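Local atomic coordinates of diol-dehydratase (Roseburia inulinivorans, PDB entry 5I2A), a protein that probably acts as a B12-independent glycyl radical lyase that dehydrates 1,2-propanediol. Residues M51-A56 against K520-P525; E184-E189 against D533-G538; F526-V531 against G538-E543. All blocks are in the same frame, centred on the assembly; numbering follows the deposited sequence.

The three contacts lie in a row on one side of the protein's centre, all within the pyruvate formate lyase-like region. Contact 1 ties helix 49-63 to the turn after helix 489-521. Contact 3 follows directly in sequence, setting helix 525-529 against the loop at 538-543, with its centre about 11 Å from that of contact 1. Contact 2 lies about 10 Å from contact 3 between centres and shares Gly538 with it; it docks helix 534-537, the segment between the two halves of contact 3, on helix 171-190. Contacts 1 and 2, about 17 Å apart between centres, do not touch. Residues 520-543 are thus held to two much earlier helices and folded back on themselves.

Contact 1 of 3, residues M51-A56 against K520-P525; sequences MRKARA and KLAPLP
Lys53 reaches from helix 49-63 across the turn at Leu521-Pro525, its aliphatic chain passing over the carbonyl of Pro523. CB starts 3.7 Å from Pro523 O, with Pro525 CD a little farther off. CG comes closer to the same oxygen, at 3.4 Å, and also faces the ring carbon CD of Pro523. The chain then bends twice (chi2 -71°, chi3 -68°), wrapping round Pro523 O instead of running straight past it. At the bend, CD looks toward Leu521 O, while CE returns to within 3.6 Å of Pro523 O and lies against both Ala522 CA and the Leu524 methyl CD2, 4.0 Å from the latter. The tip, NZ, is joined to the turn through water: it donates to a water molecule at 2.9 Å, which in turn donates to Leu521 O, giving this carbonyl in the last turn of helix 489-521 a partner. Beside the lysine, Ala54 CB packs on Pro525 CG at 4.1 Å. The contact is buried among helices: Lys53 also leans on Phe41 of helix 32-43, Pro525 touches Ser213 of helix 200-233, and Leu521 and Ala522 meet Thr133 of helix 133-139.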
loop_
_atom_site.group_PDB
_atom_site.type_symbol
_atom_site.label_atom_id
_atom_site.label_comp_id
_atom_site.label_asym_id
_atom_site.label_seq_id
_atom_site.Cartn_x
_atom_site.Cartn_y
_atom_site.Cartn_z
ATOM N N MET A 51 -10.362 -0.541 -6.227
ATOM C CA MET A 51 -11.738 -0.951 -6.498
ATOM C C MET A 51 -12.692 0.131 -5.998
ATOM O O MET A 51 -13.687 0.454 -6.653
ATOM C CB MET A 51 -12.061 -2.300 -5.845
ATOM C CG MET A 51 -13.512 -2.750 -6.042
ATOM S SD MET A 51 -14.025 -2.845 -7.775
ATOM C CE MET A 51 -12.881 -4.078 -8.411
ATOM N N ARG A 52 -12.372 0.718 -4.854
ATOM C CA ARG A 52 -13.194 1.802 -4.339
ATOM C C ARG A 52 -13.180 3.004 -5.293
ATOM O O ARG A 52 -14.215 3.650 -5.469
ATOM C CB ARG A 52 -12.736 2.220 -2.945
ATOM C CG ARG A 52 -12.812 1.072 -1.913
ATOM C CD ARG A 52 -12.438 1.554 -0.522
ATOM N NE ARG A 52 -13.475 2.384 0.080
ATOM C CZ ARG A 52 -13.280 3.168 1.137
ATOM N NH1 ARG A 52 -12.081 3.249 1.696
ATOM N NH2 ARG A 52 -14.280 3.880 1.634
ATOM N N LYS A 53 -12.030 3.289 -5.913
ATOM C CA LYS A 53 -11.932 4.415 -6.865
ATOM C C LYS A 53 -12.787 4.147 -8.109
ATOM O O LYS A 53 -13.454 5.044 -8.618
ATOM C CB LYS A 53 -10.479 4.673 -7.306
ATOM C CG LYS A 53 -9.490 5.021 -6.204
ATOM C CD LYS A 53 -9.716 6.387 -5.644
ATOM C CE LYS A 53 -9.387 7.449 -6.690
ATOM N NZ LYS A 53 -9.833 8.764 -6.219
ATOM N N ALA A 54 -12.741 2.907 -8.595
ATOM C CA ALA A 54 -13.518 2.498 -9.764
ATOM C C ALA A 54 -15.003 2.628 -9.481
ATOM O O ALA A 54 -15.745 3.181 -10.294
ATOM C CB ALA A 54 -13.183 1.074 -10.173
ATOM N N ARG A 55 -15.420 2.140 -8.315
ATOM C CA ARG A 55 -16.815 2.210 -7.909
ATOM C C ARG A 55 -17.262 3.659 -7.710
ATOM O O ARG A 55 -18.384 3.998 -8.026
ATOM C CB ARG A 55 -17.055 1.405 -6.625
ATOM C CG ARG A 55 -16.947 -0.109 -6.818
ATOM C CD ARG A 55 -18.086 -0.651 -7.657
ATOM N NE ARG A 55 -18.046 -2.111 -7.747
ATOM C CZ ARG A 55 -18.657 -2.813 -8.694
ATOM N NH1 ARG A 55 -19.352 -2.184 -9.637
ATOM N NH2 ARG A 55 -18.570 -4.138 -8.704
ATOM N N ALA A 56 -16.387 4.506 -7.185
ATOM C CA ALA A 56 -16.757 5.901 -7.004
ATOM C C ALA A 56 -16.886 6.600 -8.377
ATOM O O ALA A 56 -17.821 7.347 -8.601
ATOM C CB ALA A 56 -15.755 6.608 -6.113
ATOM N N LYS A 520 -0.888 5.414 -2.850
ATOM C CA LYS A 520 -1.575 4.634 -1.834
ATOM C C LYS A 520 -3.063 4.915 -1.791
ATOM O O LYS A 520 -3.850 4.015 -1.552
ATOM C CB LYS A 520 -0.935 4.887 -0.460
ATOM C CG LYS A 520 0.499 4.292 -0.369
ATOM C CD LYS A 520 1.195 4.643 0.931
ATOM C CE LYS A 520 2.588 3.977 1.042
ATOM N NZ LYS A 520 2.507 2.508 1.098
ATOM N N LEU A 521 -3.454 6.155 -2.047
ATOM C CA LEU A 521 -4.840 6.536 -1.840
ATOM C C LEU A 521 -5.596 6.895 -3.124
ATOM O O LEU A 521 -6.815 6.855 -3.143
ATOM C CB LEU A 521 -4.908 7.709 -0.849
ATOM C CG LEU A 521 -4.461 7.403 0.589
ATOM C CD1 LEU A 521 -4.548 8.653 1.476
ATOM C CD2 LEU A 521 -5.303 6.263 1.189
ATOM N N ALA A 522 -4.889 7.238 -4.197
ATOM C CA ALA A 522 -5.591 7.666 -5.402
ATOM C C ALA A 522 -5.081 7.067 -6.726
ATOM O O ALA A 522 -4.769 7.815 -7.649
ATOM C CB ALA A 522 -5.563 9.214 -5.486
ATOM N N PRO A 523 -5.020 5.722 -6.828
ATOM C CA PRO A 523 -4.766 5.112 -8.136
ATOM C C PRO A 523 -5.963 5.358 -9.051
ATOM O O PRO A 523 -7.090 5.400 -8.571
ATOM C CB PRO A 523 -4.605 3.629 -7.813
ATOM C CG PRO A 523 -5.519 3.424 -6.620
ATOM C CD PRO A 523 -5.397 4.717 -5.814
ATOM N N LEU A 524 -5.720 5.544 -10.341
ATOM C CA LEU A 524 -6.782 5.905 -11.268
ATOM C C LEU A 524 -6.909 4.865 -12.352
ATOM O O LEU A 524 -6.124 4.841 -13.287
ATOM C CB LEU A 524 -6.511 7.275 -11.879
ATOM C CG LEU A 524 -6.257 8.414 -10.900
ATOM C CD1 LEU A 524 -5.937 9.700 -11.660
ATOM C CD2 LEU A 524 -7.471 8.606 -9.983
ATOM N N PRO A 525 -7.894 3.979 -12.224
ATOM C CA PRO A 525 -7.997 2.921 -13.229
ATOM C C PRO A 525 -8.358 3.431 -14.618
ATOM O O PRO A 525 -7.874 2.835 -15.569
ATOM C CB PRO A 525 -9.096 2.003 -12.676
ATOM C CG PRO A 525 -9.712 2.744 -11.548
ATOM C CD PRO A 525 -8.734 3.733 -11.047
HETATM O O HOH W 1 -8.837 8.911 -3.509
#

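Contact 2 of 3, residues E184-E189 against D533-G538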
loop_
_atom_site.group_PDB
_atom_site.type_symbol
_atom_site.label_atom_id
_atom_site.label_comp_id
_atom_site.label_asym_id
_atom_site.label_seq_id
_atom_site.Cartn_x
_atom_site.Cartn_y
_atom_site.Cartn_z
ATOM N N GLU A 184 -11.740 -5.561 -23.943
ATOM C CA GLU A 184 -11.304 -6.834 -24.493
ATOM C C GLU A 184 -9.811 -7.049 -24.263
ATOM O O GLU A 184 -9.372 -8.158 -24.004
ATOM C CB GLU A 184 -11.629 -6.932 -25.986
ATOM C CG GLU A 184 -11.684 -8.377 -26.493
ATOM C CD GLU A 184 -12.177 -9.372 -25.430
ATOM O OE1 GLU A 184 -13.352 -9.262 -25.001
ATOM O OE2 GLU A 184 -11.381 -10.255 -25.014
ATOM N N LYS A 185 -9.033 -5.985 -24.374
ATOM C CA LYS A 185 -7.609 -6.039 -24.058
ATOM C C LYS A 185 -7.406 -6.440 -22.589
ATOM O O LYS A 185 -6.546 -7.245 -22.263
ATOM C CB LYS A 185 -6.981 -4.682 -24.350
ATOM C CG LYS A 185 -5.480 -4.530 -24.144
ATOM C CD LYS A 185 -5.070 -3.174 -24.751
ATOM C CE LYS A 185 -3.697 -2.691 -24.309
ATOM N NZ LYS A 185 -3.437 -1.331 -24.862
ATOM N N VAL A 186 -8.225 -5.878 -21.715
ATOM C CA VAL A 186 -8.154 -6.190 -20.298
ATOM C C VAL A 186 -8.491 -7.659 -20.059
ATOM O O VAL A 186 -7.758 -8.366 -19.365
ATOM C CB VAL A 186 -9.096 -5.284 -19.490
ATOM C CG1 VAL A 186 -9.234 -5.776 -18.034
ATOM C CG2 VAL A 186 -8.586 -3.853 -19.535
ATOM N N ARG A 187 -9.587 -8.118 -20.657
ATOM C CA ARG A 187 -10.011 -9.499 -20.491
ATOM C C ARG A 187 -8.972 -10.465 -21.040
ATOM O O ARG A 187 -8.739 -11.518 -20.462
ATOM C CB ARG A 187 -11.375 -9.722 -21.151
ATOM C CG ARG A 187 -12.465 -8.942 -20.441
ATOM C CD ARG A 187 -13.856 -9.484 -20.676
ATOM N NE ARG A 187 -14.823 -8.831 -19.796
ATOM C CZ ARG A 187 -15.566 -7.788 -20.151
ATOM N NH1 ARG A 187 -15.452 -7.287 -21.376
ATOM N NH2 ARG A 187 -16.427 -7.255 -19.295
ATOM N N LYS A 188 -8.316 -10.095 -22.130
ATOM C CA LYS A 188 -7.256 -10.930 -22.660
ATOM C C LYS A 188 -6.065 -10.998 -21.688
ATOM O O LYS A 188 -5.453 -12.055 -21.533
ATOM C CB LYS A 188 -6.787 -10.446 -24.020
ATOM C CG LYS A 188 -5.987 -11.506 -24.763
ATOM C CD LYS A 188 -6.852 -12.196 -25.822
ATOM C CE LYS A 188 -6.367 -13.610 -26.148
ATOM N NZ LYS A 188 -7.024 -14.661 -25.318
ATOM N N GLU A 189 -5.743 -9.893 -21.021
ATOM C CA GLU A 189 -4.647 -9.926 -20.046
ATOM C C GLU A 189 -5.038 -10.757 -18.816
ATOM O O GLU A 189 -4.206 -11.451 -18.236
ATOM C CB GLU A 189 -4.244 -8.514 -19.625
ATOM C CG GLU A 189 -3.110 -8.485 -18.623
ATOM C CD GLU A 189 -1.821 -9.055 -19.195
ATOM O OE1 GLU A 189 -1.597 -8.914 -20.414
ATOM O OE2 GLU A 189 -1.042 -9.648 -18.430
ATOM N N ASP A 533 2.407 0.892 -19.492
ATOM C CA ASP A 533 1.983 -0.496 -19.683
ATOM C C ASP A 533 1.120 -0.976 -18.522
ATOM O O ASP A 533 1.340 -2.070 -17.988
ATOM C CB ASP A 533 3.204 -1.416 -19.778
ATOM C CG ASP A 533 3.433 -1.962 -21.174
ATOM O OD1 ASP A 533 2.459 -2.082 -21.946
ATOM O OD2 ASP A 533 4.596 -2.271 -21.490
ATOM N N CYS A 534 0.170 -0.150 -18.107
ATOM C CA CYS A 534 -0.552 -0.416 -16.870
ATOM C C CYS A 534 -1.307 -1.750 -16.893
ATOM O O CYS A 534 -1.240 -2.522 -15.941
ATOM C CB CYS A 534 -1.492 0.748 -16.580
ATOM S SG CYS A 534 -0.574 2.287 -16.292
ATOM N N ILE A 535 -1.988 -2.032 -17.996
ATOM C CA ILE A 535 -2.780 -3.251 -18.113
ATOM C C ILE A 535 -1.901 -4.491 -17.977
ATOM O O ILE A 535 -2.181 -5.377 -17.179
ATOM C CB ILE A 535 -3.555 -3.277 -19.456
ATOM C CG1 ILE A 535 -4.765 -2.350 -19.368
ATOM C CG2 ILE A 535 -3.985 -4.698 -19.825
ATOM C CD1 ILE A 535 -5.371 -2.008 -20.706
ATOM N N LYS A 536 -0.813 -4.525 -18.730
ATOM C CA LYS A 536 0.108 -5.652 -18.692
ATOM C C LYS A 536 0.791 -5.826 -17.330
ATOM O O LYS A 536 0.988 -6.945 -16.872
ATOM C CB LYS A 536 1.155 -5.483 -19.788
ATOM C CG LYS A 536 2.152 -6.610 -19.910
ATOM C CD LYS A 536 3.092 -6.338 -21.083
ATOM C CE LYS A 536 2.292 -6.052 -22.352
ATOM N NZ LYS A 536 3.135 -5.539 -23.471
ATOM N N ARG A 537 1.149 -4.722 -16.682
ATOM C CA ARG A 537 1.838 -4.807 -15.402
ATOM C C ARG A 537 0.875 -5.042 -14.255
ATOM O O ARG A 537 1.277 -5.462 -13.184
ATOM C CB ARG A 537 2.659 -3.543 -15.145
ATOM C CG ARG A 537 3.820 -3.384 -16.125
ATOM C CD ARG A 537 4.586 -2.101 -15.888
ATOM N NE ARG A 537 5.692 -1.981 -16.825
ATOM C CZ ARG A 537 6.515 -0.941 -16.879
ATOM N NH1 ARG A 537 6.369 0.083 -16.041
ATOM N NH2 ARG A 537 7.489 -0.929 -17.771
ATOM N N GLY A 538 -0.398 -4.766 -14.490
ATOM C CA GLY A 538 -1.401 -4.940 -13.468
ATOM C C GLY A 538 -1.352 -3.891 -12.371
ATOM O O GLY A 538 -1.735 -4.170 -11.246
#
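Lys185 opens the contact with its hydrocarbon part: the chain runs out extended, and CE comes obliquely to the terminal methyl of Ile535, 4.0 Å from CD1. Lys185 NZ stays 6.6 Å from Asp533 OD1, too far for a salt bridge, though the opposite charges may attract weakly. One residue on, Val186 presents CG2 to the same methyl, 3.9 Å from Ile535 CD1, and the two branched side chains stand roughly perpendicular. Ile535 therefore carries the opposing face, its CD1 lying close to both Lys185 and Val186. Its second branch is used by Glu189, one turn farther along. There CB meets Ile535 CG2 at 3.8 Å, and the two side chains run antiparallel alongside one another. CG of Glu189, anti to the backbone N (chi1 -180°), lies 3.6 Å from Ile535 O; a bend at chi2 (64°) then lays the carboxylate beside the backbone of Lys536. Its OE2 stands 3.7 Å from Lys536 O. These two acceptors are reconciled by Lys203 of helix 200-233, whose NZ forms a salt bridge with Glu189 OE2 and a hydrogen bond with Lys536 O. Lys536 turns its own tip away, toward a long salt bridge with Asp533 OD1. Behind the apolar patch, Val186 and Ile535 both rest on Ile210 of helix 200-233. The short helix ends in a Schellman motif, with Gly538 at positive phi as its C-prime residue, and its packing on helix 171-190 belongs to the largely helical shell found round the barrel core of glycyl radical enzymes.

Contact 3 of 3, residues F526-V531 against G538-E543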
loop_
_atom_site.group_PDB
_atom_site.type_symbol
_atom_site.label_atom_id
_atom_site.label_comp_id
_atom_site.label_asym_id
_atom_site.label_seq_id
_atom_site.Cartn_x
_atom_site.Cartn_y
_atom_site.Cartn_z
ATOM N N PHE A 526 -9.146 4.496 -14.757
ATOM C CA PHE A 526 -9.512 4.882 -16.122
ATOM C C PHE A 526 -8.359 5.572 -16.858
ATOM O O PHE A 526 -8.017 5.186 -17.982
ATOM C CB PHE A 526 -10.767 5.775 -16.187
ATOM C CG PHE A 526 -11.256 5.953 -17.599
ATOM C CD1 PHE A 526 -11.719 4.848 -18.315
ATOM C CD2 PHE A 526 -11.174 7.183 -18.242
ATOM C CE1 PHE A 526 -12.128 4.968 -19.642
ATOM C CE2 PHE A 526 -11.592 7.321 -19.569
ATOM C CZ PHE A 526 -12.063 6.207 -20.271
ATOM N N GLU A 527 -7.753 6.581 -16.244
ATOM C CA GLU A 527 -6.555 7.180 -16.835
ATOM C C GLU A 527 -5.467 6.117 -17.095
ATOM O O GLU A 527 -4.831 6.117 -18.149
ATOM C CB GLU A 527 -6.012 8.291 -15.948
ATOM C CG GLU A 527 -4.889 9.113 -16.584
ATOM C CD GLU A 527 -3.502 8.583 -16.275
ATOM O OE1 GLU A 527 -3.369 7.744 -15.359
ATOM O OE2 GLU A 527 -2.540 9.014 -16.949
ATOM N N SER A 528 -5.288 5.188 -16.162
ATOM C CA SER A 528 -4.232 4.179 -16.307
ATOM C C SER A 528 -4.439 3.247 -17.506
ATOM O O SER A 528 -3.472 2.866 -18.168
ATOM C CB SER A 528 -4.097 3.330 -15.030
ATOM O OG SER A 528 -3.649 4.111 -13.939
ATOM N N CYS A 529 -5.687 2.888 -17.793
ATOM C CA CYS A 529 -5.923 1.884 -18.820
ATOM C C CYS A 529 -5.582 2.439 -20.198
ATOM O O CYS A 529 -5.359 1.681 -21.131
ATOM C CB CYS A 529 -7.373 1.371 -18.796
ATOM S SG CYS A 529 -8.676 2.450 -19.468
ATOM N N LEU A 530 -5.505 3.762 -20.307
ATOM C CA LEU A 530 -5.141 4.393 -21.573
ATOM C C LEU A 530 -3.651 4.790 -21.634
ATOM O O LEU A 530 -3.240 5.586 -22.481
ATOM C CB LEU A 530 -6.037 5.607 -21.810
ATOM C CG LEU A 530 -7.539 5.326 -21.771
ATOM C CD1 LEU A 530 -8.319 6.602 -22.017
ATOM C CD2 LEU A 530 -7.883 4.240 -22.805
ATOM N N VAL A 531 -2.843 4.228 -20.733
ATOM C CA VAL A 531 -1.405 4.485 -20.718
ATOM C C VAL A 531 -0.623 3.165 -20.608
ATOM O O VAL A 531 -0.823 2.429 -19.646
ATOM C CB VAL A 531 -1.003 5.402 -19.524
ATOM C CG1 VAL A 531 0.521 5.552 -19.443
ATOM C CG2 VAL A 531 -1.684 6.763 -19.593
ATOM N N GLY A 538 -0.398 -4.766 -14.490
ATOM C CA GLY A 538 -1.401 -4.940 -13.468
ATOM C C GLY A 538 -1.352 -3.891 -12.371
ATOM O O GLY A 538 -1.735 -4.170 -11.246
ATOM N N MET A 539 -0.881 -2.689 -12.693
ATOM C CA MET A 539 -0.838 -1.608 -11.704
ATOM C C MET A 539 -1.110 -0.255 -12.349
ATOM O O MET A 539 -0.855 -0.062 -13.524
ATOM C CB MET A 539 0.510 -1.575 -10.980
ATOM C CG MET A 539 1.702 -1.497 -11.922
ATOM S SD MET A 539 3.146 -2.264 -11.193
ATOM C CE MET A 539 3.947 -0.840 -10.482
ATOM N N SER A 540 -1.631 0.667 -11.552
ATOM C CA SER A 540 -1.982 1.987 -12.017
ATOM C C SER A 540 -0.757 2.806 -12.391
ATOM O O SER A 540 0.377 2.505 -11.992
ATOM C CB SER A 540 -2.784 2.726 -10.937
ATOM O OG SER A 540 -1.940 3.157 -9.895
ATOM N N ALA A 541 -0.995 3.858 -13.154
ATOM C CA ALA A 541 0.062 4.772 -13.536
ATOM C C ALA A 541 0.626 5.456 -12.296
ATOM O O ALA A 541 1.775 5.896 -12.278
ATOM C CB ALA A 541 -0.469 5.811 -14.529
ATOM N N GLN A 542 -0.199 5.552 -11.259
ATOM C CA GLN A 542 0.198 6.246 -10.045
ATOM C C GLN A 542 1.139 5.371 -9.199
ATOM O O GLN A 542 1.771 5.866 -8.273
ATOM C CB GLN A 542 -1.036 6.663 -9.238
ATOM C CG GLN A 542 -1.940 7.695 -9.944
ATOM C CD GLN A 542 -2.611 7.145 -11.194
ATOM O OE1 GLN A 542 -3.141 6.038 -11.191
ATOM N NE2 GLN A 542 -2.568 7.915 -12.275
ATOM N N GLU A 543 1.240 4.086 -9.556
ATOM C CA GLU A 543 2.075 3.108 -8.847
ATOM C C GLU A 543 3.331 2.646 -9.591
ATOM O O GLU A 543 4.125 1.906 -9.032
ATOM C CB GLU A 543 1.254 1.853 -8.517
ATOM C CG GLU A 543 0.173 2.098 -7.506
ATOM C CD GLU A 543 -0.827 0.976 -7.480
ATOM O OE1 GLU A 543 -1.651 0.887 -8.415
ATOM O OE2 GLU A 543 -0.776 0.177 -6.528
#
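Ser528 points its hydroxyl straight at the backbone of the loop opposite, where Ala541 N donates to OG at 2.8 Å in an almost linear bond (172°). OG sits beside the serine's own backbone N, and from there it also reaches back to Leu524 O, so the hydroxyl both accepts from the loop and donates to the preceding turn of its own chain. It is close to Ser540 as well, 3.3 Å from CA. Glu527 and Gln542 meet alongside this bond, their side chains obliquely set and the carboxylate and amide planes strongly turned against each other (68°). Gln542 NE2 donates to Glu527 OE1 at 3.2 Å; the acceptor lies in the amide plane, whereas the donor comes from well above the carboxylate plane. The same carboxylate oxygen rests on Ala541 CB, 3.6 Å away. Gln542 OE1, the other branch of the amide, accepts from Leu524 N, the N-cap residue of helix 525-529, so the amide spans both the start of that helix and a side chain on it. On the loop side, residues 540-543 form a type I turn closed by Glu543 N bonding to Ser540 O. A weak bond from Gln542 N to Ser540 OG adds an ST turn. Glu543 OE1 holds the turn's first residue twice, taking Ser540 OG at 2.7 Å and Ser540 N at 3.1 Å, both on its anti side, the N-H tilted farther out of the carboxylate plane. With an alanine in place of Glu527, the NE2 of Gln542 would probably lose its acceptor and Ala541 CB a packing partner in this buried spot. Phe206 of helix 200-233 touches both Ser528 and Ser540.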